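Local coordinates for protein aminotransferase TlmJ (Streptoalloteichus hindustanus, PDB 5UID) that probably catalyses pyridoxal 5'-phosphate-dependent amino group transfer in natural product biosynthesis, at residues R100-C104 against L333-Y339; R268-A273 against L360-D366; R275-L280 against V369-I373; R312-A316 against A352-L356. All coordinates share one frame; numbering follows the deposited sequence.

Interaction 1 of 4, residues R100-C104 against L333-Y339; sequences RPVFC and LHLVSAY
Pro101 meets Tyr339 through a single apolar approach, its CG lying 4.2 Å from Tyr339 CD1, obliquely to the phenol ring. The proline also touches Ile94 of helix 88-95. Two residues on, Phe103 makes most of the contact. With CG beside its backbone N (chi1 -62°), the ring projects from the strand into the bend of segment 333-339. Leu333 CB is 3.5 Å from Phe103 CE1. The backbone running from Leu333 into His334 lies over one ring face, where Leu333 C stands 3.8 Å above the plane near the rim. Nearer the strand, His334 CA comes within 3.6 Å of Phe103 CD2. The outer edge of the ring is directed at the face of Tyr339 in an offset edge-to-face pair, with centroids 5.6 Å apart and planes at 73°. A glycine at Phe103 would probably open a gap beneath the Leu333-His334 backbone and leave the Tyr339 ring without its edge-on partner. The polar ends are held outside the pair of segments: His334 bonds to Ser84 and Glu349, Tyr339 OH to Asn92. Strand 100-104 is an outermost strand of the mixed sheet within this chain, and Val238 of the second subunit packs on Tyr339. The chemistry is thus apolar and aromatic between the segments, joining strand 100-104 to the loop 333-339, while the polar ends of His334 and Tyr339 are satisfied around it.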
loop_
_atom_site.group_PDB
_atom_site.type_symbol
_atom_site.label_atom_id
_atom_site.label_comp_id
_atom_site.label_asym_id
_atom_site.label_seq_id
_atom_site.Cartn_x
_atom_site.Cartn_y
_atom_site.Cartn_z
ATOM N N ARG A 100 -19.208 1.383 -14.915
ATOM C CA ARG A 100 -20.253 2.117 -14.219
ATOM C C ARG A 100 -20.713 1.335 -13.000
ATOM O O ARG A 100 -21.257 0.230 -13.155
ATOM C CB ARG A 100 -21.430 2.380 -15.151
ATOM C CG ARG A 100 -22.622 3.040 -14.483
ATOM C CD ARG A 100 -23.668 3.443 -15.515
ATOM N NE ARG A 100 -24.853 4.028 -14.895
ATOM C CZ ARG A 100 -25.996 3.375 -14.704
ATOM N NH1 ARG A 100 -26.114 2.112 -15.089
ATOM N NH2 ARG A 100 -27.023 3.987 -14.129
ATOM N N PRO A 101 -20.516 1.848 -11.784
ATOM C CA PRO A 101 -21.063 1.176 -10.595
ATOM C C PRO A 101 -22.578 1.319 -10.564
ATOM O O PRO A 101 -23.107 2.432 -10.580
ATOM C CB PRO A 101 -20.402 1.919 -9.426
ATOM C CG PRO A 101 -19.294 2.739 -10.035
ATOM C CD PRO A 101 -19.729 3.039 -11.433
ATOM N N VAL A 102 -23.273 0.187 -10.518
ATOM C CA VAL A 102 -24.733 0.153 -10.514
ATOM C C VAL A 102 -25.177 -0.262 -9.118
ATOM O O VAL A 102 -25.053 -1.433 -8.739
ATOM C CB VAL A 102 -25.284 -0.798 -11.584
ATOM C CG1 VAL A 102 -26.805 -0.850 -11.511
ATOM C CG2 VAL A 102 -24.829 -0.354 -12.966
ATOM N N PHE A 103 -25.700 0.693 -8.354
ATOM C CA PHE A 103 -26.020 0.448 -6.956
ATOM C C PHE A 103 -27.381 -0.221 -6.806
ATOM O O PHE A 103 -28.349 0.139 -7.483
ATOM C CB PHE A 103 -25.988 1.757 -6.166
ATOM C CG PHE A 103 -24.639 2.417 -6.150
ATOM C CD1 PHE A 103 -23.581 1.837 -5.471
ATOM C CD2 PHE A 103 -24.430 3.618 -6.809
ATOM C CE1 PHE A 103 -22.335 2.439 -5.455
ATOM C CE2 PHE A 103 -23.189 4.229 -6.795
ATOM C CZ PHE A 103 -22.140 3.637 -6.119
ATOM N N CYS A 104 -27.448 -1.203 -5.911
ATOM C CA CYS A 104 -28.693 -1.877 -5.581
ATOM C C CYS A 104 -29.084 -1.569 -4.141
ATOM O O CYS A 104 -28.271 -1.114 -3.332
ATOM C CB CYS A 104 -28.581 -3.394 -5.789
ATOM S SG CYS A 104 -27.592 -4.272 -4.556
ATOM N N LEU A 333 -23.653 5.154 -1.153
ATOM C CA LEU A 333 -22.881 5.638 -2.291
ATOM C C LEU A 333 -23.760 6.088 -3.447
ATOM O O LEU A 333 -23.309 6.890 -4.272
ATOM C CB LEU A 333 -21.914 4.549 -2.753
ATOM C CG LEU A 333 -20.806 4.194 -1.759
ATOM C CD1 LEU A 333 -19.952 3.060 -2.297
ATOM C CD2 LEU A 333 -19.962 5.424 -1.458
ATOM N N HIS A 334 -25.004 5.610 -3.524
ATOM C CA HIS A 334 -25.881 6.046 -4.601
ATOM C C HIS A 334 -26.300 7.501 -4.456
ATOM O O HIS A 334 -26.930 8.039 -5.372
ATOM C CB HIS A 334 -27.118 5.147 -4.682
ATOM C CG HIS A 334 -28.196 5.500 -3.706
ATOM N ND1 HIS A 334 -28.133 5.163 -2.372
ATOM C CD2 HIS A 334 -29.376 6.143 -3.877
ATOM C CE1 HIS A 334 -29.223 5.592 -1.759
ATOM N NE2 HIS A 334 -29.993 6.190 -2.650
ATOM N N LEU A 335 -25.962 8.146 -3.341
ATOM C CA LEU A 335 -26.188 9.571 -3.157
ATOM C C LEU A 335 -24.926 10.397 -3.370
ATOM O O LEU A 335 -24.967 11.620 -3.212
ATOM C CB LEU A 335 -26.757 9.840 -1.761
ATOM C CG LEU A 335 -28.077 9.129 -1.444
ATOM C CD1 LEU A 335 -28.568 9.486 -0.047
ATOM C CD2 LEU A 335 -29.131 9.459 -2.486
ATOM N N VAL A 336 -23.809 9.762 -3.714
ATOM C CA VAL A 336 -22.576 10.471 -4.037
ATOM C C VAL A 336 -22.595 10.795 -5.525
ATOM O O VAL A 336 -22.626 9.888 -6.364
ATOM C CB VAL A 336 -21.339 9.641 -3.665
ATOM C CG1 VAL A 336 -20.069 10.416 -3.986
ATOM C CG2 VAL A 336 -21.378 9.265 -2.194
ATOM N N SER A 337 -22.568 12.089 -5.853
ATOM C CA SER A 337 -22.785 12.524 -7.229
ATOM C C SER A 337 -21.675 12.092 -8.182
ATOM O O SER A 337 -21.864 12.165 -9.400
ATOM C CB SER A 337 -22.937 14.046 -7.272
ATOM O OG SER A 337 -21.821 14.681 -6.673
ATOM N N ALA A 338 -20.526 11.647 -7.668
ATOM C CA ALA A 338 -19.411 11.314 -8.549
ATOM C C ALA A 338 -19.701 10.082 -9.399
ATOM O O ALA A 338 -19.161 9.954 -10.504
ATOM C CB ALA A 338 -18.138 11.106 -7.729
ATOM N N TYR A 339 -20.549 9.172 -8.916
ATOM C CA TYR A 339 -20.806 7.913 -9.605
ATOM C C TYR A 339 -21.952 8.007 -10.607
ATOM O O TYR A 339 -22.592 6.992 -10.907
ATOM C CB TYR A 339 -21.078 6.805 -8.587
ATOM C CG TYR A 339 -20.006 6.684 -7.529
ATOM C CD1 TYR A 339 -18.716 6.290 -7.863
ATOM C CD2 TYR A 339 -20.285 6.959 -6.198
ATOM C CE1 TYR A 339 -17.731 6.177 -6.899
ATOM C CE2 TYR A 339 -19.307 6.848 -5.226
ATOM C CZ TYR A 339 -18.033 6.457 -5.582
ATOM O OH TYR A 339 -17.060 6.347 -4.615
#

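Interaction 2 of 4, residues R268-A273 against L360-D366; sequences RRREIA and LHQALSD
Arg268 and Arg269, neighbours on helix 249-280, reach different parts of segment 360-366. The charged contact belongs to Arg268: NH2 donates to Asp366 OD1 at 3.0 Å, meeting that oxygen from above the carboxylate plane. Glu271 joins the same salt-bridge network. Hydrogen bonds to neutral acceptors follow. Arg268 NH2 also gives a nearly straight bond (175°) to Leu364 O at 2.9 Å, within the guanidinium plane. Extended from CG to NE, Arg269 sends NE to Gln362 OE1 at 2.7 Å, almost in line with the amide C=O. Its guanidinium lies flat against the backbone, with His361 CA 3.6 Å above its centre. Water 1 links Arg269 NH1 to Gln362 NE2, and water 2 accepts from Arg269 NH2 and lies near Leu360 O. Outside the pair, Arg269 NH2 also bonds Tyr300 O. Apolar contacts come from Ile272: its CG2 is 3.7 Å from Leu360 CD1, and its CD1 approaches Leu364 CB at 3.9 Å. Together they bind a type I beta turn, His361 to Leu364, to the flank of the long helix, just ahead of Ser365, the N-cap of helix 366-383.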
loop_
_atom_site.group_PDB
_atom_site.type_symbol
_atom_site.label_atom_id
_atom_site.label_comp_id
_atom_site.label_asym_id
_atom_site.label_seq_id
_atom_site.Cartn_x
_atom_site.Cartn_y
_atom_site.Cartn_z
ATOM N N ARG A 268 -15.194 -12.422 22.652
ATOM C CA ARG A 268 -15.381 -11.235 23.478
ATOM C C ARG A 268 -16.376 -10.275 22.836
ATOM O O ARG A 268 -17.251 -9.732 23.519
ATOM C CB ARG A 268 -14.037 -10.549 23.719
ATOM C CG ARG A 268 -14.135 -9.225 24.457
ATOM C CD ARG A 268 -14.863 -9.378 25.781
ATOM N NE ARG A 268 -14.995 -8.099 26.471
ATOM C CZ ARG A 268 -15.737 -7.911 27.557
ATOM N NH1 ARG A 268 -16.419 -8.922 28.078
ATOM N NH2 ARG A 268 -15.801 -6.711 28.119
ATOM N N ARG A 269 -16.262 -10.062 21.523
ATOM C CA ARG A 269 -17.221 -9.208 20.830
ATOM C C ARG A 269 -18.628 -9.789 20.881
ATOM O O ARG A 269 -19.607 -9.038 20.956
ATOM C CB ARG A 269 -16.786 -8.999 19.379
ATOM C CG ARG A 269 -15.530 -8.156 19.217
ATOM C CD ARG A 269 -14.956 -8.292 17.814
ATOM N NE ARG A 269 -13.912 -7.307 17.553
ATOM C CZ ARG A 269 -14.106 -6.174 16.885
ATOM N NH1 ARG A 269 -13.097 -5.335 16.704
ATOM N NH2 ARG A 269 -15.305 -5.881 16.396
ATOM N N ARG A 270 -18.750 -11.120 20.846
ATOM C CA ARG A 270 -20.072 -11.736 20.886
ATOM C C ARG A 270 -20.735 -11.534 22.243
ATOM O O ARG A 270 -21.930 -11.222 22.315
ATOM C CB ARG A 270 -19.974 -13.225 20.553
ATOM C CG ARG A 270 -21.304 -13.964 20.651
ATOM C CD ARG A 270 -21.166 -15.429 20.266
ATOM N NE ARG A 270 -22.444 -16.132 20.345
ATOM C CZ ARG A 270 -22.617 -17.412 20.031
ATOM N NH1 ARG A 270 -21.589 -18.138 19.610
ATOM N NH2 ARG A 270 -23.817 -17.966 20.135
ATOM N N GLU A 271 -19.980 -11.702 23.332
ATOM C CA GLU A 271 -20.574 -11.525 24.652
ATOM C C GLU A 271 -20.909 -10.062 24.920
ATOM O O GLU A 271 -21.827 -9.771 25.695
ATOM C CB GLU A 271 -19.649 -12.086 25.735
ATOM C CG GLU A 271 -18.458 -11.214 26.092
ATOM C CD GLU A 271 -17.549 -11.861 27.128
ATOM O OE1 GLU A 271 -17.094 -13.002 26.894
ATOM O OE2 GLU A 271 -17.298 -11.233 28.180
ATOM N N ILE A 272 -20.197 -9.130 24.281
ATOM C CA ILE A 272 -20.572 -7.723 24.377
ATOM C C ILE A 272 -21.912 -7.489 23.692
ATOM O O ILE A 272 -22.827 -6.890 24.268
ATOM C CB ILE A 272 -19.474 -6.823 23.779
ATOM C CG1 ILE A 272 -18.210 -6.865 24.639
ATOM C CG2 ILE A 272 -19.981 -5.395 23.638
ATOM C CD1 ILE A 272 -17.038 -6.132 24.020
ATOM N N ALA A 273 -22.049 -7.966 22.450
ATOM C CA ALA A 273 -23.298 -7.781 21.719
ATOM C C ALA A 273 -24.469 -8.447 22.430
ATOM O O ALA A 273 -25.594 -7.933 22.388
ATOM C CB ALA A 273 -23.160 -8.321 20.296
ATOM N N LEU A 360 -18.103 -1.405 19.497
ATOM C CA LEU A 360 -18.047 -2.866 19.550
ATOM C C LEU A 360 -16.641 -3.293 19.139
ATOM O O LEU A 360 -16.305 -3.263 17.951
ATOM C CB LEU A 360 -19.104 -3.489 18.653
ATOM C CG LEU A 360 -19.102 -5.019 18.596
ATOM C CD1 LEU A 360 -19.345 -5.607 19.978
ATOM C CD2 LEU A 360 -20.138 -5.521 17.600
ATOM N N HIS A 361 -15.834 -3.690 20.122
ATOM C CA HIS A 361 -14.492 -4.204 19.882
ATOM C C HIS A 361 -14.014 -4.885 21.156
ATOM O O HIS A 361 -14.545 -4.641 22.244
ATOM C CB HIS A 361 -13.521 -3.097 19.454
ATOM C CG HIS A 361 -13.472 -1.937 20.398
ATOM N ND1 HIS A 361 -12.738 -1.956 21.564
ATOM C CD2 HIS A 361 -14.072 -0.724 20.352
ATOM C CE1 HIS A 361 -12.883 -0.803 22.193
ATOM N NE2 HIS A 361 -13.691 -0.039 21.480
ATOM N N GLN A 362 -13.003 -5.743 21.007
ATOM C CA GLN A 362 -12.551 -6.548 22.136
ATOM C C GLN A 362 -11.738 -5.758 23.153
ATOM O O GLN A 362 -11.321 -6.342 24.159
ATOM C CB GLN A 362 -11.738 -7.753 21.649
ATOM C CG GLN A 362 -10.419 -7.412 20.976
ATOM C CD GLN A 362 -10.584 -7.074 19.509
ATOM O OE1 GLN A 362 -11.704 -6.993 19.000
ATOM N NE2 GLN A 362 -9.468 -6.886 18.817
ATOM N N ALA A 363 -11.505 -4.465 22.934
ATOM C CA ALA A 363 -10.850 -3.634 23.936
ATOM C C ALA A 363 -11.832 -2.999 24.910
ATOM O O ALA A 363 -11.398 -2.381 25.886
ATOM C CB ALA A 363 -10.020 -2.533 23.263
ATOM N N LEU A 364 -13.133 -3.131 24.667
ATOM C CA LEU A 364 -14.127 -2.581 25.577
ATOM C C LEU A 364 -14.123 -3.351 26.893
ATOM O O LEU A 364 -14.197 -4.583 26.902
ATOM C CB LEU A 364 -15.516 -2.643 24.943
ATOM C CG LEU A 364 -15.773 -1.779 23.710
ATOM C CD1 LEU A 364 -17.107 -2.135 23.077
ATOM C CD2 LEU A 364 -15.731 -0.307 24.090
ATOM N N SER A 365 -14.030 -2.626 28.003
ATOM C CA SER A 365 -14.186 -3.255 29.303
ATOM C C SER A 365 -15.670 -3.383 29.641
ATOM O O SER A 365 -16.537 -2.791 28.993
ATOM C CB SER A 365 -13.457 -2.458 30.383
ATOM O OG SER A 365 -14.039 -1.177 30.553
ATOM N N ASP A 366 -15.961 -4.180 30.673
ATOM C CA ASP A 366 -17.338 -4.282 31.144
ATOM C C ASP A 366 -17.878 -2.925 31.572
ATOM O O ASP A 366 -19.065 -2.643 31.379
ATOM C CB ASP A 366 -17.434 -5.280 32.297
ATOM C CG ASP A 366 -17.145 -6.702 31.859
ATOM O OD1 ASP A 366 -17.360 -7.014 30.672
ATOM O OD2 ASP A 366 -16.707 -7.508 32.706
HETATM O O HOH W 1 -10.119 -4.909 16.821
HETATM O O HOH W 2 -15.475 -3.267 15.351
#

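Interaction 3 of 4, residues R275-L280 against V369-I373; sequences RYDQGL and VETVI
The guanidinium of Arg275 carries Ile373 CD1 on one face, 3.7 Å above its centre, and meets the carboxylate of Glu370 at its edge. The Tyr276 ring instead receives Ile373 at its edge, CG1 standing 3.5 Å from Tyr276 CD1, while Val369 and Val372 approach obliquely. These groups line a helix-helix contact with one knob-into-hole: Ile373 of helix 366-383 is the knob, set among Arg275, Tyr276, Gly279 and Leu280 of helix 249-280. The short axes pass 10.3 Å apart at a signed crossing angle of -33°, both running in broadly the same direction. Gly279, with no side chain, brings its CA to 6.3 Å from that of Ile373, the nearest backbone approach of the two segments. Leu280 CD2 closes the pocket against Ile373 CG2 at 3.9 Å. Tyr276 OH bonds Pro359 O, so the ring is held at its far end as well. Beside the knob, Arg275, bent at its second torsion (chi2 64°), grips Glu370 side-on with two nitrogens, guanidinium and carboxylate 27° from coplanar. Both carboxylate oxygens use their syn lone pairs: Arg275 NE donates to Glu370 OE2 at 2.6 Å, and Arg275 NH2 to Glu370 OE1 at 2.9 Å.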
loop_
_atom_site.group_PDB
_atom_site.type_symbol
_atom_site.label_atom_id
_atom_site.label_comp_id
_atom_site.label_asym_id
_atom_site.label_seq_id
_atom_site.Cartn_x
_atom_site.Cartn_y
_atom_site.Cartn_z
ATOM N N ARG A 275 -24.682 -8.822 25.748
ATOM C CA ARG A 275 -24.986 -7.897 26.834
ATOM C C ARG A 275 -25.742 -6.680 26.316
ATOM O O ARG A 275 -26.668 -6.190 26.973
ATOM C CB ARG A 275 -23.699 -7.475 27.545
ATOM C CG ARG A 275 -23.902 -6.411 28.613
ATOM C CD ARG A 275 -24.762 -6.920 29.764
ATOM N NE ARG A 275 -25.141 -5.844 30.678
ATOM C CZ ARG A 275 -26.357 -5.309 30.742
ATOM N NH1 ARG A 275 -27.323 -5.758 29.953
ATOM N NH2 ARG A 275 -26.610 -4.329 31.600
ATOM N N TYR A 276 -25.361 -6.181 25.137
ATOM C CA TYR A 276 -26.126 -5.114 24.495
ATOM C C TYR A 276 -27.565 -5.550 24.248
ATOM O O TYR A 276 -28.511 -4.809 24.541
ATOM C CB TYR A 276 -25.467 -4.707 23.176
ATOM C CG TYR A 276 -24.283 -3.774 23.292
ATOM C CD1 TYR A 276 -24.009 -3.098 24.474
ATOM C CD2 TYR A 276 -23.445 -3.557 22.204
ATOM C CE1 TYR A 276 -22.924 -2.239 24.572
ATOM C CE2 TYR A 276 -22.362 -2.706 22.290
ATOM C CZ TYR A 276 -22.106 -2.047 23.475
ATOM O OH TYR A 276 -21.023 -1.196 23.554
ATOM N N ASP A 277 -27.747 -6.756 23.699
ATOM C CA ASP A 277 -29.093 -7.274 23.471
ATOM C C ASP A 277 -29.894 -7.313 24.766
ATOM O O ASP A 277 -31.077 -6.958 24.783
ATOM C CB ASP A 277 -29.030 -8.669 22.847
ATOM C CG ASP A 277 -28.478 -8.660 21.432
ATOM O OD1 ASP A 277 -28.502 -7.594 20.778
ATOM O OD2 ASP A 277 -28.027 -9.731 20.971
ATOM N N GLN A 278 -29.262 -7.732 25.863
ATOM C CA GLN A 278 -29.975 -7.834 27.132
ATOM C C GLN A 278 -30.420 -6.465 27.634
ATOM O O GLN A 278 -31.552 -6.311 28.107
ATOM C CB GLN A 278 -29.094 -8.526 28.172
ATOM C CG GLN A 278 -29.770 -8.731 29.520
ATOM C CD GLN A 278 -28.830 -9.309 30.561
ATOM O OE1 GLN A 278 -27.625 -9.063 30.530
ATOM N NE2 GLN A 278 -29.380 -10.088 31.486
ATOM N N GLY A 279 -29.553 -5.459 27.535
ATOM C CA GLY A 279 -29.853 -4.157 28.103
ATOM C C GLY A 279 -30.682 -3.233 27.237
ATOM O O GLY A 279 -31.189 -2.229 27.747
ATOM N N LEU A 280 -30.846 -3.542 25.949
ATOM C CA LEU A 280 -31.514 -2.637 25.024
ATOM C C LEU A 280 -32.700 -3.247 24.290
ATOM O O LEU A 280 -33.305 -2.561 23.458
ATOM C CB LEU A 280 -30.511 -2.110 23.988
ATOM C CG LEU A 280 -29.278 -1.368 24.503
ATOM C CD1 LEU A 280 -28.401 -0.950 23.340
ATOM C CD2 LEU A 280 -29.673 -0.163 25.333
ATOM N N VAL A 369 -18.975 -1.142 28.431
ATOM C CA VAL A 369 -20.219 -1.693 27.897
ATOM C C VAL A 369 -21.415 -1.172 28.682
ATOM O O VAL A 369 -22.445 -0.808 28.103
ATOM C CB VAL A 369 -20.163 -3.232 27.905
ATOM C CG1 VAL A 369 -21.492 -3.819 27.452
ATOM C CG2 VAL A 369 -19.030 -3.721 27.020
ATOM N N GLU A 370 -21.298 -1.124 30.012
ATOM C CA GLU A 370 -22.388 -0.597 30.826
ATOM C C GLU A 370 -22.558 0.905 30.634
ATOM O O GLU A 370 -23.679 1.416 30.734
ATOM C CB GLU A 370 -22.152 -0.930 32.301
ATOM C CG GLU A 370 -22.109 -2.426 32.599
ATOM C CD GLU A 370 -23.410 -3.132 32.253
ATOM O OE1 GLU A 370 -24.485 -2.508 32.378
ATOM O OE2 GLU A 370 -23.357 -4.314 31.851
ATOM N N THR A 371 -21.467 1.625 30.358
ATOM C CA THR A 371 -21.579 3.049 30.061
ATOM C C THR A 371 -22.350 3.283 28.766
ATOM O O THR A 371 -23.170 4.204 28.682
ATOM C CB THR A 371 -20.189 3.683 29.977
ATOM O OG1 THR A 371 -19.477 3.441 31.196
ATOM C CG2 THR A 371 -20.296 5.186 29.755
ATOM N N VAL A 372 -22.107 2.452 27.749
ATOM C CA VAL A 372 -22.817 2.596 26.481
ATOM C C VAL A 372 -24.300 2.296 26.664
ATOM O O VAL A 372 -25.163 3.065 26.227
ATOM C CB VAL A 372 -22.186 1.693 25.405
ATOM C CG1 VAL A 372 -23.060 1.659 24.159
ATOM C CG2 VAL A 372 -20.789 2.180 25.059
ATOM N N ILE A 373 -24.618 1.173 27.316
ATOM C CA ILE A 373 -26.015 0.804 27.530
ATOM C C ILE A 373 -26.737 1.877 28.335
ATOM O O ILE A 373 -27.872 2.252 28.018
ATOM C CB ILE A 373 -26.105 -0.571 28.218
ATOM C CG1 ILE A 373 -25.508 -1.658 27.327
ATOM C CG2 ILE A 373 -27.552 -0.899 28.569
ATOM C CD1 ILE A 373 -25.450 -3.020 27.985
#

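Interaction 4 of 4, residues R312-A316 against A352-L356; sequences RDAMA and AEETL
Arg312 of helix 309-321 folds its side chain over the junction where helix 346-354 gives way to strand 355-358. Its CB lies 3.4 Å from Glu353 O, and its CG is equally near the carbonyl oxygens of Glu353 and Thr355. From there the chain bends twice (chi2 -82°, chi3 -53°), setting Arg312 CD 3.4 Å from Thr355 O, with Leu356 CD1 a little farther off, and bringing the guanidinium back over the backbone. Arg312 NE is taken by Asp313 OD1 at 2.7 Å, a salt bridge inside the helix that helps to fix the rotation of the guanidinium. At the tip, Arg312 NH2 donates to Ala352 O at 2.6 Å. Arg312 NH2 also donates to Thr355 O at 3.0 Å, and NH1 adds a weak bond to Ala352 O. Glu353 O stands 3.6 Å above the centre of one guanidinium face. Leu356 CD2 lies 4.0 Å from CG of Met315, a selenomethionine, and its CD1 touches Ala316 CB. Exchanging Arg312 for a leucine would probably leave Ala352 O and Thr355 O without these donors and Asp313 without its mate. Trp234 of the second subunit packs on the arginine. The buried guanidinium, its charge shared with Asp313, probably offsets the partial negative charge of Ala352 O and Glu353 O at the helix end and of Thr355 O where the strand begins.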
loop_
_atom_site.group_PDB
_atom_site.type_symbol
_atom_site.label_atom_id
_atom_site.label_comp_id
_atom_site.label_asym_id
_atom_site.label_seq_id
_atom_site.Cartn_x
_atom_site.Cartn_y
_atom_site.Cartn_z
ATOM N N ARG A 312 -31.873 10.323 15.448
ATOM C CA ARG A 312 -30.604 9.639 15.207
ATOM C C ARG A 312 -29.426 10.594 15.362
ATOM O O ARG A 312 -28.459 10.297 16.074
ATOM C CB ARG A 312 -30.604 9.005 13.813
ATOM C CG ARG A 312 -29.564 7.900 13.594
ATOM C CD ARG A 312 -28.177 8.448 13.259
ATOM N NE ARG A 312 -28.211 9.387 12.143
ATOM C CZ ARG A 312 -28.191 9.029 10.862
ATOM N NH1 ARG A 312 -28.224 9.954 9.914
ATOM N NH2 ARG A 312 -28.141 7.746 10.528
ATOM N N ASP A 313 -29.486 11.745 14.690
ATOM C CA ASP A 313 -28.383 12.696 14.762
ATOM C C ASP A 313 -28.253 13.284 16.161
ATOM O O ASP A 313 -27.139 13.425 16.679
ATOM C CB ASP A 313 -28.573 13.801 13.725
ATOM C CG ASP A 313 -28.528 13.276 12.301
ATOM O OD1 ASP A 313 -28.256 12.069 12.119
ATOM O OD2 ASP A 313 -28.765 14.067 11.366
ATOM N N ALA A 314 -29.382 13.626 16.787
ATOM C CA ALA A 314 -29.346 14.143 18.150
ATOM C C ALA A 314 -28.804 13.107 19.125
ATOM O O ALA A 314 -28.180 13.467 20.131
ATOM C CB ALA A 314 -30.742 14.597 18.574
HETATM N N MSE A 315 -29.021 11.825 18.842
HETATM C CA MSE A 315 -28.505 10.754 19.682
HETATM C C MSE A 315 -26.982 10.693 19.623
HETATM O O MSE A 315 -26.316 10.555 20.651
HETATM C CB MSE A 315 -29.092 9.410 19.256
HETATM C CG MSE A 315 -28.746 8.278 20.192
HETATM SE SE MSE A 315 -29.632 8.493 21.909
HETATM C CE MSE A 315 -28.462 7.381 22.954
ATOM N N ALA A 316 -26.438 10.794 18.409
ATOM C CA ALA A 316 -24.988 10.763 18.244
ATOM C C ALA A 316 -24.334 11.985 18.878
ATOM O O ALA A 316 -23.252 11.878 19.467
ATOM C CB ALA A 316 -24.630 10.665 16.761
ATOM N N ALA A 352 -29.693 4.889 6.073
ATOM C CA ALA A 352 -28.735 5.960 6.319
ATOM C C ALA A 352 -29.261 7.005 7.293
ATOM O O ALA A 352 -28.462 7.708 7.922
ATOM C CB ALA A 352 -28.346 6.631 5.000
ATOM N N GLU A 353 -30.580 7.128 7.434
ATOM C CA GLU A 353 -31.160 8.113 8.335
ATOM C C GLU A 353 -31.540 7.546 9.695
ATOM O O GLU A 353 -31.747 8.323 10.633
ATOM C CB GLU A 353 -32.405 8.744 7.702
ATOM C CG GLU A 353 -32.114 9.683 6.550
ATOM C CD GLU A 353 -33.379 10.241 5.931
ATOM O OE1 GLU A 353 -34.083 9.486 5.227
ATOM O OE2 GLU A 353 -33.677 11.432 6.160
ATOM N N GLU A 354 -31.629 6.224 9.830
ATOM C CA GLU A 354 -32.159 5.613 11.038
ATOM C C GLU A 354 -31.160 4.758 11.803
ATOM O O GLU A 354 -31.467 4.344 12.926
ATOM C CB GLU A 354 -33.385 4.751 10.701
ATOM C CG GLU A 354 -34.552 5.537 10.126
ATOM C CD GLU A 354 -35.758 4.664 9.834
ATOM O OE1 GLU A 354 -35.635 3.424 9.937
ATOM O OE2 GLU A 354 -36.828 5.216 9.501
ATOM N N THR A 355 -29.985 4.490 11.245
ATOM C CA THR A 355 -29.047 3.549 11.838
ATOM C C THR A 355 -27.919 4.290 12.542
ATOM O O THR A 355 -27.438 5.318 12.059
ATOM C CB THR A 355 -28.471 2.612 10.774
ATOM O OG1 THR A 355 -29.532 2.125 9.942
ATOM C CG2 THR A 355 -27.770 1.431 11.424
ATOM N N LEU A 356 -27.511 3.762 13.693
ATOM C CA LEU A 356 -26.368 4.268 14.437
ATOM C C LEU A 356 -25.571 3.077 14.945
ATOM O O LEU A 356 -26.148 2.125 15.480
ATOM C CB LEU A 356 -26.806 5.156 15.607
ATOM C CG LEU A 356 -25.695 5.945 16.302
ATOM C CD1 LEU A 356 -25.128 6.999 15.363
ATOM C CD2 LEU A 356 -26.194 6.579 17.592
#

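Interactions 2 and 3 form one continuous interface: their centres lie 10 Å apart, both use helix 249-280, and Ile272 CG2 touches Val369 CG2 at 3.9 Å. The start of that helix supplies Val250, Ala251 and Ile254 to a pyridoxal-5'-phosphate pocket, and Arg269 of interaction 2 packs on Ile188, next to the predicted cofactor-bearing Lys187; the helix whose early residues line a cofactor pocket thus also carries segments 268-273 and 275-280. Interaction 4 adjoins interaction 2 in sequence, yet their centres are 22 Å apart. Interaction 1 stands apart, 34 Å from interaction 2 between centres, but approaches interaction 4 to about 6 Å at the nearest atoms, and both touch the second subunit.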